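Local coordinates for protein prophenoloxidase b (Marsupenaeus japonicus, PDB 3WKY) that is the precursor form of a crustacean haemolymph phenoloxidase, a type 3 copper protein with a dicopper-oxygen cluster that probably serves to oxidise phenols, at residues Pro51-Lys56 with Lys97-Met102; Gln13-Pro18 with His118-Arg123; Ala508-Glu513 with Leu657-Ile662. All coordinates share one frame; numbering follows the deposited sequence.

Interaction 1. Residues Pro51-Lys56 with Lys97-Met102; sequences PELKAK and KDVAIM
On the helix whose Val99 and Met102 pack against Leu53, Lys97 NZ is held by two groups: Asp98 OD1 at 3.2 Å, in a salt bridge, and, weakly, Asn94 O. The ammonium meets Asp98 OD1 from well above the carboxylate plane, 50° out of it. The contact itself is apolar and rests on the forked end of Leu53. Its CG lies anti to the backbone N (chi1 -178°), which carries both methyls across to the helix. Leu53 CD1 meets the valine branch, 3.7 Å from Val99 CG1, and also comes near Val99 CG2. The other methyl, Leu53 CD2, takes the thioether: it lies 3.7 Å from Met102 SD and 3.9 Å from Met102 CG, the two side chains running past each other in opposite senses. Val99 and Met102 stand three residues apart on one helix, so one leucine spans two successive positions along the same helical face. This joins the short helix 51-54 to helix 93-103 in the all-alpha hemocyanin domain. Val86 of helix 74-89 touches both Leu53 and Val99, making a three-helix junction, while Met102 O is hydrogen-bonded to Thr47 OG1 at the end of strand 45-47.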
loop_
_atom_site.group_PDB
_atom_site.type_symbol
_atom_site.label_atom_id
_atom_site.label_comp_id
_atom_site.label_asym_id
_atom_site.label_seq_id
_atom_site.Cartn_x
_atom_site.Cartn_y
_atom_site.Cartn_z
ATOM N N PRO A 51 39.347 0.803 47.209
ATOM C CA PRO A 51 38.113 0.045 47.451
ATOM C C PRO A 51 37.051 0.852 48.203
ATOM O O PRO A 51 35.856 0.631 47.987
ATOM C CB PRO A 51 38.593 -1.118 48.322
ATOM C CG PRO A 51 39.987 -1.363 47.855
ATOM C CD PRO A 51 40.550 -0.012 47.473
ATOM N N GLU A 52 37.483 1.764 49.071
ATOM C CA GLU A 52 36.565 2.601 49.839
ATOM C C GLU A 52 35.812 3.568 48.927
ATOM O O GLU A 52 34.631 3.844 49.137
ATOM C CB GLU A 52 37.320 3.389 50.910
ATOM C CG GLU A 52 37.986 2.536 51.980
ATOM C CD GLU A 52 38.743 3.372 52.999
ATOM O OE1 GLU A 52 38.133 4.290 53.590
ATOM O OE2 GLU A 52 39.949 3.116 53.203
ATOM N N LEU A 53 36.512 4.090 47.924
ATOM C CA LEU A 53 35.896 4.962 46.933
ATOM C C LEU A 53 34.970 4.159 46.025
ATOM O O LEU A 53 33.825 4.547 45.795
ATOM C CB LEU A 53 36.963 5.670 46.098
ATOM C CG LEU A 53 36.439 6.653 45.047
ATOM C CD1 LEU A 53 35.522 7.688 45.694
ATOM C CD2 LEU A 53 37.589 7.333 44.322
ATOM N N LYS A 54 35.472 3.030 45.528
ATOM C CA LYS A 54 34.716 2.167 44.625
ATOM C C LYS A 54 33.373 1.743 45.218
ATOM O O LYS A 54 32.367 1.662 44.511
ATOM C CB LYS A 54 35.544 0.930 44.257
ATOM C CG LYS A 54 34.817 -0.062 43.361
ATOM C CD LYS A 54 35.689 -1.269 43.030
ATOM C CE LYS A 54 34.905 -2.335 42.267
ATOM N NZ LYS A 54 33.816 -2.935 43.096
ATOM N N ALA A 55 33.358 1.491 46.523
ATOM C CA ALA A 55 32.140 1.064 47.202
ATOM C C ALA A 55 31.079 2.169 47.222
ATOM O O ALA A 55 29.901 1.897 47.445
ATOM C CB ALA A 55 32.461 0.620 48.620
ATOM N N LYS A 56 31.505 3.409 47.008
ATOM C CA LYS A 56 30.601 4.550 47.052
ATOM C C LYS A 56 30.046 4.906 45.677
ATOM O O LYS A 56 29.186 5.779 45.570
ATOM C CB LYS A 56 31.333 5.789 47.573
ATOM C CG LYS A 56 31.690 5.793 49.044
ATOM C CD LYS A 56 32.452 7.078 49.356
ATOM C CE LYS A 56 32.711 7.257 50.838
ATOM N NZ LYS A 56 33.527 8.485 51.062
ATOM N N LYS A 97 38.485 17.188 44.239
ATOM C CA LYS A 97 39.589 17.134 43.291
ATOM C C LYS A 97 40.333 15.790 43.346
ATOM O O LYS A 97 40.686 15.222 42.310
ATOM C CB LYS A 97 40.546 18.294 43.565
ATOM C CG LYS A 97 41.815 18.300 42.726
ATOM C CD LYS A 97 42.784 19.395 43.191
ATOM C CE LYS A 97 43.739 18.908 44.287
ATOM N NZ LYS A 97 43.069 18.575 45.581
ATOM N N ASP A 98 40.547 15.278 44.555
ATOM C CA ASP A 98 41.221 13.993 44.730
ATOM C C ASP A 98 40.386 12.825 44.214
ATOM O O ASP A 98 40.913 11.905 43.586
ATOM C CB ASP A 98 41.561 13.748 46.204
ATOM C CG ASP A 98 42.590 14.727 46.743
ATOM O OD1 ASP A 98 43.284 15.388 45.935
ATOM O OD2 ASP A 98 42.703 14.825 47.985
ATOM N N VAL A 99 39.088 12.846 44.502
ATOM C CA VAL A 99 38.196 11.779 44.051
ATOM C C VAL A 99 38.110 11.753 42.522
ATOM O O VAL A 99 38.159 10.685 41.906
ATOM C CB VAL A 99 36.793 11.906 44.678
ATOM C CG1 VAL A 99 35.799 10.993 43.974
ATOM C CG2 VAL A 99 36.849 11.587 46.163
ATOM N N ALA A 100 38.006 12.935 41.921
ATOM C CA ALA A 100 37.997 13.082 40.466
ATOM C C ALA A 100 39.245 12.470 39.831
ATOM O O ALA A 100 39.144 11.628 38.937
ATOM C CB ALA A 100 37.879 14.550 40.083
ATOM N N ILE A 101 40.416 12.908 40.290
ATOM C CA ILE A 101 41.696 12.408 39.785
ATOM C C ILE A 101 41.816 10.887 39.912
ATOM O O ILE A 101 42.292 10.218 38.994
ATOM C CB ILE A 101 42.882 13.082 40.512
ATOM C CG1 ILE A 101 42.981 14.557 40.125
ATOM C CG2 ILE A 101 44.191 12.373 40.188
ATOM C CD1 ILE A 101 43.262 14.778 38.656
ATOM N N MET A 102 41.367 10.340 41.038
ATOM C CA MET A 102 41.456 8.899 41.264
ATOM C C MET A 102 40.527 8.086 40.358
ATOM O O MET A 102 40.900 7.011 39.879
ATOM C CB MET A 102 41.171 8.557 42.733
ATOM C CG MET A 102 41.257 7.064 43.039
ATOM S SD MET A 102 41.203 6.654 44.801
ATOM C CE MET A 102 42.657 7.539 45.372
#

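Interaction 2. Residues Gln13-Pro18 with His118-Arg123; sequences QLFYLP and HTYYER
Phe15 and Tyr120 reach for each other from opposite directions, and their rings meet at an oblique angle, the planes inclined by 59° and the centroids 5.5 Å apart. The phenyl group leads with its outer edge: Phe15 CZ lies 3.5 Å from Tyr120 CE1, and Phe15 CE1 is 3.6 Å from that same carbon. Relative to the phenyl ring, Tyr120 CD1 and CE1 lie at its edge, in or near its plane. Tyr120 OH comes to 3.8 Å from Phe15 CE1. With CG anti to the carbonyl carbon (chi1 -70°) the phenyl ring of Phe15 points toward the helix, and the two rings together bridge the 11.9 Å between Phe15 CA and Tyr120 CA. With an alanine in place of Tyr120, the phenyl ring would probably lose this aromatic partner, keeping Tyr117, and a gap would open beside Phe15 CZ and CE1. Both residues are buried. Phe15 also forms an edge-to-face pair with Tyr117 and touches Leu113 and Leu116, all on helix 109-122, as well as Pro132; Tyr120 packs on Thr131. The N-terminal loop between helices 9-12 and 22-29 is thus seated against helix 109-122 of the all-alpha hemocyanin domain, whose Thr119 in turn touches Phe87 and Ile88 of helix 74-89.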
loop_
_atom_site.group_PDB
_atom_site.type_symbol
_atom_site.label_atom_id
_atom_site.label_comp_id
_atom_site.label_asym_id
_atom_site.label_seq_id
_atom_site.Cartn_x
_atom_site.Cartn_y
_atom_site.Cartn_z
ATOM N N GLN A 13 40.695 22.155 35.546
ATOM C CA GLN A 13 41.649 21.347 34.796
ATOM C C GLN A 13 41.194 19.898 34.656
ATOM O O GLN A 13 41.660 19.179 33.775
ATOM C CB GLN A 13 43.025 21.402 35.459
ATOM C CG GLN A 13 43.724 22.741 35.313
ATOM C CD GLN A 13 45.066 22.771 36.020
ATOM O OE1 GLN A 13 45.335 21.957 36.909
ATOM N NE2 GLN A 13 45.917 23.710 35.627
ATOM N N LEU A 14 40.287 19.466 35.527
ATOM C CA LEU A 14 39.787 18.096 35.485
ATOM C C LEU A 14 38.939 17.844 34.238
ATOM O O LEU A 14 38.754 16.698 33.836
ATOM C CB LEU A 14 38.964 17.793 36.731
ATOM C CG LEU A 14 39.619 18.167 38.060
ATOM C CD1 LEU A 14 38.585 18.186 39.175
ATOM C CD2 LEU A 14 40.735 17.206 38.392
ATOM N N PHE A 15 38.425 18.916 33.640
ATOM C CA PHE A 15 37.602 18.819 32.433
ATOM C C PHE A 15 38.466 18.580 31.202
ATOM O O PHE A 15 37.966 18.159 30.156
ATOM C CB PHE A 15 36.826 20.127 32.214
ATOM C CG PHE A 15 35.719 20.382 33.215
ATOM C CD1 PHE A 15 35.986 20.992 34.439
ATOM C CD2 PHE A 15 34.397 20.065 32.906
ATOM C CE1 PHE A 15 34.965 21.246 35.348
ATOM C CE2 PHE A 15 33.366 20.320 33.810
ATOM C CZ PHE A 15 33.648 20.909 35.036
ATOM N N TYR A 16 39.764 18.863 31.320
ATOM C CA TYR A 16 40.649 18.880 30.150
ATOM C C TYR A 16 41.117 17.500 29.671
ATOM O O TYR A 16 41.133 16.539 30.437
ATOM C CB TYR A 16 41.856 19.785 30.404
ATOM C CG TYR A 16 41.489 21.244 30.502
ATOM C CD1 TYR A 16 40.227 21.685 30.123
ATOM C CD2 TYR A 16 42.398 22.183 30.969
ATOM C CE1 TYR A 16 39.875 23.017 30.210
ATOM C CE2 TYR A 16 42.055 23.523 31.057
ATOM C CZ TYR A 16 40.788 23.931 30.677
ATOM O OH TYR A 16 40.430 25.257 30.759
ATOM N N LEU A 17 41.485 17.439 28.388
ATOM C CA LEU A 17 41.968 16.218 27.739
ATOM C C LEU A 17 41.208 14.960 28.175
ATOM O O LEU A 17 41.812 14.019 28.683
ATOM C CB LEU A 17 43.472 16.046 28.006
ATOM C CG LEU A 17 44.364 17.240 27.653
ATOM C CD1 LEU A 17 45.834 16.920 27.943
ATOM C CD2 LEU A 17 44.190 17.678 26.203
ATOM N N PRO A 18 39.872 14.944 27.984
ATOM C CA PRO A 18 39.063 13.862 28.556
ATOM C C PRO A 18 39.316 12.484 27.939
ATOM O O PRO A 18 38.943 11.481 28.552
ATOM C CB PRO A 18 37.616 14.325 28.290
ATOM C CG PRO A 18 37.718 15.258 27.129
ATOM C CD PRO A 18 39.047 15.951 27.284
ATOM N N HIS A 118 27.281 18.559 36.193
ATOM C CA HIS A 118 26.126 18.487 37.086
ATOM C C HIS A 118 26.518 18.900 38.502
ATOM O O HIS A 118 25.749 19.563 39.214
ATOM C CB HIS A 118 25.531 17.079 37.123
ATOM C CG HIS A 118 24.367 16.946 38.050
ATOM N ND1 HIS A 118 23.267 17.784 37.996
ATOM C CD2 HIS A 118 24.120 16.078 39.060
ATOM C CE1 HIS A 118 22.402 17.432 38.927
ATOM N NE2 HIS A 118 22.894 16.394 39.587
ATOM N N THR A 119 27.722 18.503 38.895
ATOM C CA THR A 119 28.258 18.829 40.221
ATOM C C THR A 119 28.370 20.337 40.451
ATOM O O THR A 119 28.071 20.824 41.551
ATOM C CB THR A 119 29.613 18.144 40.431
ATOM O OG1 THR A 119 29.412 16.725 40.491
ATOM C CG2 THR A 119 30.269 18.623 41.735
ATOM N N TYR A 120 28.785 21.083 39.432
ATOM C CA TYR A 120 28.842 22.539 39.565
ATOM C C TYR A 120 27.461 23.158 39.778
ATOM O O TYR A 120 27.341 24.183 40.442
ATOM C CB TYR A 120 29.519 23.184 38.356
ATOM C CG TYR A 120 31.030 23.232 38.408
ATOM C CD1 TYR A 120 31.787 22.076 38.268
ATOM C CD2 TYR A 120 31.703 24.442 38.561
ATOM C CE1 TYR A 120 33.166 22.114 38.291
ATOM C CE2 TYR A 120 33.095 24.489 38.582
ATOM C CZ TYR A 120 33.815 23.316 38.448
ATOM O OH TYR A 120 35.193 23.340 38.467
ATOM N N TYR A 121 26.418 22.552 39.213
ATOM C CA TYR A 121 25.065 23.049 39.437
ATOM C C TYR A 121 24.560 22.688 40.830
ATOM O O TYR A 121 23.865 23.469 41.468
ATOM C CB TYR A 121 24.085 22.516 38.371
ATOM C CG TYR A 121 24.253 23.215 37.051
ATOM C CD1 TYR A 121 23.719 24.481 36.853
ATOM C CD2 TYR A 121 24.959 22.624 36.009
ATOM C CE1 TYR A 121 23.879 25.143 35.660
ATOM C CE2 TYR A 121 25.127 23.282 34.806
ATOM C CZ TYR A 121 24.581 24.545 34.645
ATOM O OH TYR A 121 24.739 25.223 33.469
ATOM N N GLU A 122 24.915 21.506 41.307
ATOM C CA GLU A 122 24.365 21.004 42.562
ATOM C C GLU A 122 25.129 21.506 43.788
ATOM O O GLU A 122 24.535 21.739 44.840
ATOM C CB GLU A 122 24.309 19.474 42.560
ATOM C CG GLU A 122 23.046 18.900 41.926
ATOM C CD GLU A 122 21.782 19.378 42.624
ATOM O OE1 GLU A 122 21.121 20.296 42.098
ATOM O OE2 GLU A 122 21.453 18.842 43.703
ATOM N N ARG A 123 26.444 21.665 43.659
ATOM C CA ARG A 123 27.227 22.141 44.809
ATOM C C ARG A 123 27.064 23.650 44.969
ATOM O O ARG A 123 27.160 24.401 43.993
ATOM C CB ARG A 123 28.707 21.780 44.680
ATOM C CG ARG A 123 29.025 20.307 44.949
ATOM C CD ARG A 123 30.535 20.068 44.944
ATOM N NE ARG A 123 31.221 20.727 46.063
ATOM C CZ ARG A 123 31.537 20.123 47.210
ATOM N NH1 ARG A 123 31.234 18.844 47.398
ATOM N NH2 ARG A 123 32.163 20.796 48.174
#

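Interaction 3. Residues Ala508-Glu513 with Leu657-Ile662; sequences APKFDE and LQEVTI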
loop_
_atom_site.group_PDB
_atom_site.type_symbol
_atom_site.label_atom_id
_atom_site.label_comp_id
_atom_site.label_asym_id
_atom_site.label_seq_id
_atom_site.Cartn_x
_atom_site.Cartn_y
_atom_site.Cartn_z
ATOM N N ALA A 508 6.978 37.506 18.634
ATOM C CA ALA A 508 6.444 36.510 17.690
ATOM C C ALA A 508 6.344 37.134 16.307
ATOM O O ALA A 508 6.154 38.339 16.186
ATOM C CB ALA A 508 5.072 36.014 18.144
ATOM N N PRO A 509 6.469 36.321 15.249
ATOM C CA PRO A 509 6.261 36.914 13.921
ATOM C C PRO A 509 4.819 37.390 13.762
ATOM O O PRO A 509 3.901 36.828 14.378
ATOM C CB PRO A 509 6.518 35.737 12.959
ATOM C CG PRO A 509 7.296 34.739 13.767
ATOM C CD PRO A 509 6.806 34.885 15.180
ATOM N N LYS A 510 4.614 38.417 12.949
ATOM C CA LYS A 510 3.270 38.916 12.711
ATOM C C LYS A 510 2.521 38.063 11.679
ATOM O O LYS A 510 1.309 37.834 11.807
ATOM C CB LYS A 510 3.325 40.388 12.271
ATOM C CG LYS A 510 1.958 41.029 12.092
ATOM C CD LYS A 510 2.070 42.554 11.994
ATOM C CE LYS A 510 0.690 43.207 11.881
ATOM N NZ LYS A 510 0.796 44.694 11.800
ATOM N N PHE A 511 3.250 37.580 10.676
ATOM C CA PHE A 511 2.642 36.850 9.563
ATOM C C PHE A 511 3.115 35.404 9.499
ATOM O O PHE A 511 4.267 35.110 9.831
ATOM C CB PHE A 511 2.976 37.546 8.241
ATOM C CG PHE A 511 2.567 38.994 8.215
ATOM C CD1 PHE A 511 1.268 39.355 7.887
ATOM C CD2 PHE A 511 3.477 39.987 8.546
ATOM C CE1 PHE A 511 0.888 40.698 7.875
ATOM C CE2 PHE A 511 3.102 41.322 8.540
ATOM C CZ PHE A 511 1.809 41.675 8.205
ATOM N N ASP A 512 2.227 34.514 9.067
ATOM C CA ASP A 512 2.627 33.119 8.824
ATOM C C ASP A 512 3.324 32.949 7.473
ATOM O O ASP A 512 3.627 33.931 6.795
ATOM C CB ASP A 512 1.439 32.160 8.968
ATOM C CG ASP A 512 0.361 32.370 7.906
ATOM O OD1 ASP A 512 0.637 32.956 6.836
ATOM O OD2 ASP A 512 -0.774 31.915 8.142
ATOM N N GLU A 513 3.552 31.701 7.068
ATOM C CA GLU A 513 4.287 31.416 5.842
ATOM C C GLU A 513 3.479 31.765 4.584
ATOM O O GLU A 513 4.025 31.863 3.483
ATOM C CB GLU A 513 4.721 29.939 5.826
ATOM C CG GLU A 513 3.574 28.932 5.750
ATOM C CD GLU A 513 2.966 28.584 7.101
ATOM O OE1 GLU A 513 3.173 29.324 8.089
ATOM O OE2 GLU A 513 2.275 27.547 7.175
ATOM N N LEU A 657 1.114 46.588 22.604
ATOM C CA LEU A 657 1.666 45.803 21.502
ATOM C C LEU A 657 2.518 46.671 20.588
ATOM O O LEU A 657 2.007 47.515 19.850
ATOM C CB LEU A 657 0.547 45.143 20.697
ATOM C CG LEU A 657 1.014 44.223 19.569
ATOM C CD1 LEU A 657 1.676 42.974 20.163
ATOM C CD2 LEU A 657 -0.150 43.856 18.638
ATOM N N GLN A 658 3.825 46.466 20.655
ATOM C CA GLN A 658 4.771 47.188 19.821
ATOM C C GLN A 658 5.138 46.287 18.629
ATOM O O GLN A 658 4.732 45.119 18.573
ATOM C CB GLN A 658 5.971 47.633 20.697
ATOM C CG GLN A 658 7.357 47.757 20.058
ATOM C CD GLN A 658 7.674 49.119 19.476
ATOM O OE1 GLN A 658 6.783 49.928 19.206
ATOM N NE2 GLN A 658 8.967 49.376 19.270
ATOM N N GLU A 659 5.888 46.832 17.682
ATOM C CA GLU A 659 6.268 46.106 16.490
ATOM C C GLU A 659 7.712 46.455 16.150
ATOM O O GLU A 659 8.106 47.621 16.234
ATOM C CB GLU A 659 5.335 46.539 15.362
ATOM C CG GLU A 659 5.153 45.546 14.265
ATOM C CD GLU A 659 4.016 45.929 13.320
ATOM O OE1 GLU A 659 4.288 46.607 12.307
ATOM O OE2 GLU A 659 2.852 45.548 13.590
ATOM N N VAL A 660 8.518 45.455 15.801
ATOM C CA VAL A 660 9.876 45.716 15.328
ATOM C C VAL A 660 10.106 45.029 13.993
ATOM O O VAL A 660 9.379 44.092 13.634
ATOM C CB VAL A 660 10.964 45.270 16.341
ATOM C CG1 VAL A 660 10.729 45.928 17.696
ATOM C CG2 VAL A 660 11.010 43.750 16.472
ATOM N N THR A 661 11.096 45.516 13.250
ATOM C CA THR A 661 11.508 44.883 12.005
ATOM C C THR A 661 12.876 44.264 12.239
ATOM O O THR A 661 13.727 44.865 12.901
ATOM C CB THR A 661 11.575 45.917 10.860
ATOM O OG1 THR A 661 10.269 46.469 10.652
ATOM C CG2 THR A 661 12.064 45.283 9.562
ATOM N N ILE A 662 13.086 43.050 11.736
ATOM C CA ILE A 662 14.403 42.427 11.844
ATOM C C ILE A 662 14.939 42.141 10.451
ATOM O O ILE A 662 14.271 41.492 9.641
ATOM C CB ILE A 662 14.364 41.107 12.674
ATOM C CG1 ILE A 662 13.767 41.370 14.059
ATOM C CG2 ILE A 662 15.767 40.500 12.777
ATOM C CD1 ILE A 662 13.752 40.161 14.975
#
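Lys510 and Glu659 form a salt bridge at the surface of the immunoglobulin-like domain, in its mixed beta-sheet. Strand 588-598 runs between strands 501-509 and 655-664, so the two side chains bridge across an intervening strand instead of joining adjacent ones. Lys510 lies just after the end of its strand, yet its backbone is still hydrogen-bonded to Asn589 of the middle strand, which also pairs through Phe590 with Val660. From the backbone, Lys510 CB sets off toward strand 655-664. CG lies anti to the backbone N (chi1 -176°), and Lys510 CG rests 3.7 Å above one face of the Phe511 ring, offset toward its rim. The chain then runs fully extended, and the lysine side chain also touches His591 of the middle strand. At CD the carboxylate comes within contact distance, with Lys510 CD 3.5 Å from Glu659 OE2. CE passes the same oxygen, and NZ completes the approach with a hydrogen bond of 2.9 Å from Lys510 NZ to Glu659 OE2. Glu659 is extended as well, and the two side chains cross at about a right angle, so the acid meets the lysine from the flank over its last three atoms. The lysine chain is thus held at its tip by the charged bond and met at CG by the Phe511 face. Phe511 also packs on Ser641 of a second subunit, so the residue whose ring Lys510 CG covers also touches another subunit. The bridge uses one carboxylate oxygen: the ammonium reaches Glu659 OE2 on its syn side, 28° out of the carboxylate plane, while Glu659 OE1 remains 4.0 Å from Lys510 NZ.

In the fold
Interactions 1 and 2 belong to the helical N-terminal part of the chain, with centres about 15 Å apart. Along the sequence, interaction 2 brackets interaction 1: 13-18 comes first, then 51-56 and 97-102, then 118-123. They touch directly, Leu14 CD2 lying 3.5 Å from Ile101 CD1, so consecutive helices 93-103 and 109-122 are tied to the same N-terminal loop. Interaction 3 follows much later, in the beta-sheet of the immunoglobulin-like domain, on the opposite side of the chain's centre; its centre is about 55 Å from that of interaction 1 and about 41 Å from that of interaction 2. Two contacts thus knit the helical domain, and the third is a surface salt bridge across the sheet of a separate domain.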